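Local coordinates for putative NADPH:quinone reductase (Bacillus thuringiensis, PDB 3GMS), which probably reduces quinones with NADPH as electron donor, though its activity and physiological substrate remain unestablished, at residues L142-C153 with N169-R177. Residues are numbered along the deposited sequence; the frame is centred on the assembly and turned at random.
Sequences LQRNDVLLVNAC and NFRLIAVTR
Strands 147-150 and 171-176 are the parallel pair of the first beta-alpha-beta unit of the Rossmann domain, with helix 156-168 as the crossover, and Leu148 and Leu172 pair across it. Leu148 serves as the central rung: its N donates to Arg171 O at 2.9 Å and its O accepts from Ile173 N at 2.8 Å, both bonds nearly straight. The ladder runs on through Val150 to Val175 O, which takes the N-H of Cys153 where the first strand has already turned off.

On the helix-covered face, Phe170 fills the start of the pair. Its ring takes Leu142 CD1 over the centre of one face, 3.7 Å from the centroid, in a CH-pi contact, while Leu148 CD2 reaches its CE1 atom at 3.6 Å. Phe170 CG sits between its backbone N and carbonyl carbon (chi1 64°), which brings the ring against both leucines. Further along, Leu172 CD1 presses on Val150 CG2 at a tight 3.5 Å, and Cys153 SG rests on Ala174 CB. Phe161, Ala162 and Ser165 of the helix close over this layer. On the other face, Val147 CG1 meets Ile173 CD1 at 3.5 Å and Leu149 CD2 lies alongside Ile173.

At the outer end, the type II turn from Gln143 to Asp146 offers Asn145 N to Asn169 O, just past the helix. Here the Arg144 guanidinium stacks on the Asn169 amide, planes 21° apart, with Asn169 CB over one face toward the rim; NH1 and ND2, both donors, form no hydrogen bond.

Asn151, at the opposite end, is held through its amide by Asp219 and Ser220 of the next strand and loop. Facing N-H and C=O groups of the two strands thus satisfy each other between apolar layers, while the Arg144-Asn169 end is polar and lies toward solvent.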
loop_
_atom_site.group_PDB
_atom_site.type_symbol
_atom_site.label_atom_id
_atom_site.label_comp_id
_atom_site.label_asym_id
_atom_site.label_seq_id
_atom_site.Cartn_x
_atom_site.Cartn_y
_atom_site.Cartn_z
ATOM N N LEU A 142 -17.556 4.597 5.223
ATOM C CA LEU A 142 -17.650 5.703 6.183
ATOM C C LEU A 142 -18.649 6.736 5.705
ATOM O O LEU A 142 -18.713 7.090 4.525
ATOM C CB LEU A 142 -16.294 6.359 6.426
ATOM C CG LEU A 142 -15.202 5.478 7.072
ATOM C CD1 LEU A 142 -13.837 6.175 6.855
ATOM C CD2 LEU A 142 -15.493 5.161 8.550
ATOM N N GLN A 143 -19.391 7.257 6.668
ATOM C CA GLN A 143 -20.421 8.252 6.410
ATOM C C GLN A 143 -19.928 9.614 6.825
ATOM O O GLN A 143 -18.981 9.732 7.600
ATOM C CB GLN A 143 -21.708 7.896 7.193
ATOM C CG GLN A 143 -22.397 6.602 6.720
ATOM C CD GLN A 143 -22.639 6.565 5.212
ATOM O OE1 GLN A 143 -23.357 7.402 4.655
ATOM N NE2 GLN A 143 -22.040 5.588 4.542
ATOM N N ARG A 144 -20.560 10.654 6.291
ATOM C CA ARG A 144 -20.241 12.022 6.687
ATOM C C ARG A 144 -20.152 12.162 8.222
ATOM O O ARG A 144 -21.027 11.711 8.956
ATOM C CB ARG A 144 -21.259 13.014 6.081
ATOM C CG ARG A 144 -21.038 14.488 6.501
ATOM C CD ARG A 144 -22.056 15.458 5.836
ATOM N NE ARG A 144 -21.763 15.678 4.418
ATOM C CZ ARG A 144 -20.864 16.549 3.953
ATOM N NH1 ARG A 144 -20.672 16.652 2.646
ATOM N NH2 ARG A 144 -20.148 17.312 4.784
ATOM N N ASN A 145 -19.049 12.724 8.690
ATOM C CA ASN A 145 -18.795 12.966 10.116
ATOM C C ASN A 145 -18.458 11.748 10.982
ATOM O O ASN A 145 -18.284 11.876 12.200
ATOM C CB ASN A 145 -19.919 13.813 10.737
ATOM C CG ASN A 145 -20.023 15.179 10.088
ATOM O OD1 ASN A 145 -19.009 15.814 9.764
ATOM N ND2 ASN A 145 -21.245 15.627 9.866
ATOM N N ASP A 146 -18.336 10.562 10.382
ATOM C CA ASP A 146 -17.873 9.436 11.176
ATOM C C ASP A 146 -16.492 9.742 11.718
ATOM O O ASP A 146 -15.716 10.500 11.107
ATOM C CB ASP A 146 -17.805 8.106 10.383
ATOM C CG ASP A 146 -19.175 7.441 10.185
ATOM O OD1 ASP A 146 -20.143 7.769 10.919
ATOM O OD2 ASP A 146 -19.276 6.577 9.282
ATOM N N VAL A 147 -16.191 9.125 12.849
ATOM C CA VAL A 147 -14.891 9.235 13.481
ATOM C C VAL A 147 -14.066 7.959 13.247
ATOM O O VAL A 147 -14.435 6.867 13.717
ATOM C CB VAL A 147 -15.053 9.483 14.935
ATOM C CG1 VAL A 147 -13.720 9.690 15.574
ATOM C CG2 VAL A 147 -15.955 10.690 15.124
ATOM N N LEU A 148 -12.962 8.116 12.498
ATOM C CA LEU A 148 -12.062 7.000 12.143
ATOM C C LEU A 148 -10.766 7.117 12.946
ATOM O O LEU A 148 -10.185 8.222 13.004
ATOM C CB LEU A 148 -11.742 7.046 10.635
ATOM C CG LEU A 148 -10.738 5.984 10.178
ATOM C CD1 LEU A 148 -11.401 4.628 10.307
ATOM C CD2 LEU A 148 -10.288 6.243 8.727
ATOM N N LEU A 149 -10.347 6.025 13.581
ATOM C CA LEU A 149 -9.013 5.908 14.203
ATOM C C LEU A 149 -8.089 5.143 13.248
ATOM O O LEU A 149 -8.485 4.092 12.705
ATOM C CB LEU A 149 -9.082 5.106 15.486
ATOM C CG LEU A 149 -10.142 5.551 16.531
ATOM C CD1 LEU A 149 -10.071 4.687 17.771
ATOM C CD2 LEU A 149 -9.938 7.039 16.908
ATOM N N VAL A 150 -6.863 5.643 13.076
ATOM C CA VAL A 150 -5.841 4.932 12.279
ATOM C C VAL A 150 -4.529 4.969 13.055
ATOM O O VAL A 150 -3.991 6.059 13.310
ATOM C CB VAL A 150 -5.646 5.589 10.907
ATOM C CG1 VAL A 150 -4.543 4.810 10.099
ATOM C CG2 VAL A 150 -6.974 5.598 10.102
ATOM N N ASN A 151 -4.020 3.814 13.442
ATOM C CA ASN A 151 -2.705 3.786 14.067
ATOM C C ASN A 151 -1.555 3.615 13.066
ATOM O O ASN A 151 -1.781 3.447 11.852
ATOM C CB ASN A 151 -2.647 2.786 15.246
ATOM C CG ASN A 151 -2.779 1.315 14.809
ATOM O OD1 ASN A 151 -2.665 1.016 13.655
ATOM N ND2 ASN A 151 -3.012 0.415 15.757
ATOM N N ALA A 152 -0.320 3.628 13.572
ATOM C CA ALA A 152 0.875 3.744 12.703
ATOM C C ALA A 152 0.659 4.809 11.610
ATOM O O ALA A 152 1.020 4.617 10.442
ATOM C CB ALA A 152 1.242 2.350 12.093
ATOM N N CYS A 153 0.068 5.942 12.001
ATOM C CA CYS A 153 -0.471 6.870 11.035
ATOM C C CYS A 153 0.617 7.723 10.397
ATOM O O CYS A 153 0.358 8.428 9.434
ATOM C CB CYS A 153 -1.580 7.725 11.640
ATOM S SG CYS A 153 -2.835 8.338 10.461
ATOM N N ASN A 169 -15.167 13.701 3.808
ATOM C CA ASN A 169 -15.847 14.413 4.914
ATOM C C ASN A 169 -16.086 13.562 6.149
ATOM O O ASN A 169 -17.212 13.449 6.631
ATOM C CB ASN A 169 -17.172 15.017 4.424
ATOM C CG ASN A 169 -16.993 15.889 3.209
ATOM O OD1 ASN A 169 -16.320 16.921 3.266
ATOM N ND2 ASN A 169 -17.605 15.492 2.101
ATOM N N PHE A 170 -15.028 12.957 6.680
ATOM C CA PHE A 170 -15.117 12.257 7.940
ATOM C C PHE A 170 -14.002 12.786 8.792
ATOM O O PHE A 170 -13.169 13.554 8.308
ATOM C CB PHE A 170 -15.077 10.722 7.798
ATOM C CG PHE A 170 -13.778 10.174 7.228
ATOM C CD1 PHE A 170 -12.668 9.971 8.037
ATOM C CD2 PHE A 170 -13.718 9.797 5.894
ATOM C CE1 PHE A 170 -11.484 9.440 7.544
ATOM C CE2 PHE A 170 -12.558 9.281 5.359
ATOM C CZ PHE A 170 -11.422 9.079 6.174
ATOM N N ARG A 171 -14.017 12.415 10.067
ATOM C CA ARG A 171 -13.114 12.967 11.041
ATOM C C ARG A 171 -12.045 11.920 11.328
ATOM O O ARG A 171 -12.363 10.819 11.792
ATOM C CB ARG A 171 -13.915 13.352 12.310
ATOM C CG ARG A 171 -13.092 14.031 13.377
ATOM C CD ARG A 171 -13.946 14.485 14.592
ATOM N NE ARG A 171 -13.092 15.136 15.590
ATOM C CZ ARG A 171 -13.240 15.007 16.908
ATOM N NH1 ARG A 171 -14.217 14.236 17.384
ATOM N NH2 ARG A 171 -12.402 15.632 17.748
ATOM N N LEU A 172 -10.781 12.241 11.024
ATOM C CA LEU A 172 -9.693 11.330 11.337
ATOM C C LEU A 172 -8.982 11.663 12.623
ATOM O O LEU A 172 -8.478 12.772 12.814
ATOM C CB LEU A 172 -8.650 11.267 10.194
ATOM C CG LEU A 172 -7.373 10.495 10.555
ATOM C CD1 LEU A 172 -7.614 8.973 10.536
ATOM C CD2 LEU A 172 -6.230 10.841 9.604
ATOM N N ILE A 173 -8.930 10.683 13.502
ATOM C CA ILE A 173 -8.023 10.736 14.609
ATOM C C ILE A 173 -6.801 9.860 14.324
ATOM O O ILE A 173 -6.842 8.613 14.378
ATOM C CB ILE A 173 -8.738 10.379 15.972
ATOM C CG1 ILE A 173 -9.911 11.338 16.245
ATOM C CG2 ILE A 173 -7.673 10.333 17.122
ATOM C CD1 ILE A 173 -10.917 10.850 17.322
ATOM N N ALA A 174 -5.688 10.529 13.998
ATOM C CA ALA A 174 -4.408 9.855 13.768
ATOM C C ALA A 174 -3.773 9.428 15.068
ATOM O O ALA A 174 -3.680 10.236 16.014
ATOM C CB ALA A 174 -3.430 10.792 13.013
ATOM N N VAL A 175 -3.344 8.179 15.118
ATOM C CA VAL A 175 -2.587 7.632 16.250
ATOM C C VAL A 175 -1.181 7.289 15.789
ATOM O O VAL A 175 -0.997 6.471 14.876
ATOM C CB VAL A 175 -3.291 6.373 16.854
ATOM C CG1 VAL A 175 -2.528 5.826 18.057
ATOM C CG2 VAL A 175 -4.718 6.697 17.227
ATOM N N THR A 176 -0.185 7.903 16.430
ATOM C CA THR A 176 1.211 7.779 16.036
ATOM C C THR A 176 2.078 7.375 17.232
ATOM O O THR A 176 1.693 7.591 18.407
ATOM C CB THR A 176 1.772 9.121 15.478
ATOM O OG1 THR A 176 1.676 10.136 16.495
ATOM C CG2 THR A 176 1.026 9.585 14.226
ATOM N N ARG A 177 3.246 6.806 16.935
ATOM C CA ARG A 177 4.209 6.374 17.953
ATOM C C ARG A 177 5.049 7.527 18.499
ATOM O O ARG A 177 5.726 7.364 19.521
ATOM C CB ARG A 177 5.194 5.357 17.353
ATOM C CG ARG A 177 4.897 3.902 17.646
ATOM C CD ARG A 177 3.846 3.327 16.682
ATOM N NE ARG A 177 4.176 3.473 15.257
ATOM C CZ ARG A 177 4.956 2.640 14.566
ATOM N NH1 ARG A 177 5.514 1.595 15.162
ATOM N NH2 ARG A 177 5.185 2.859 13.272
#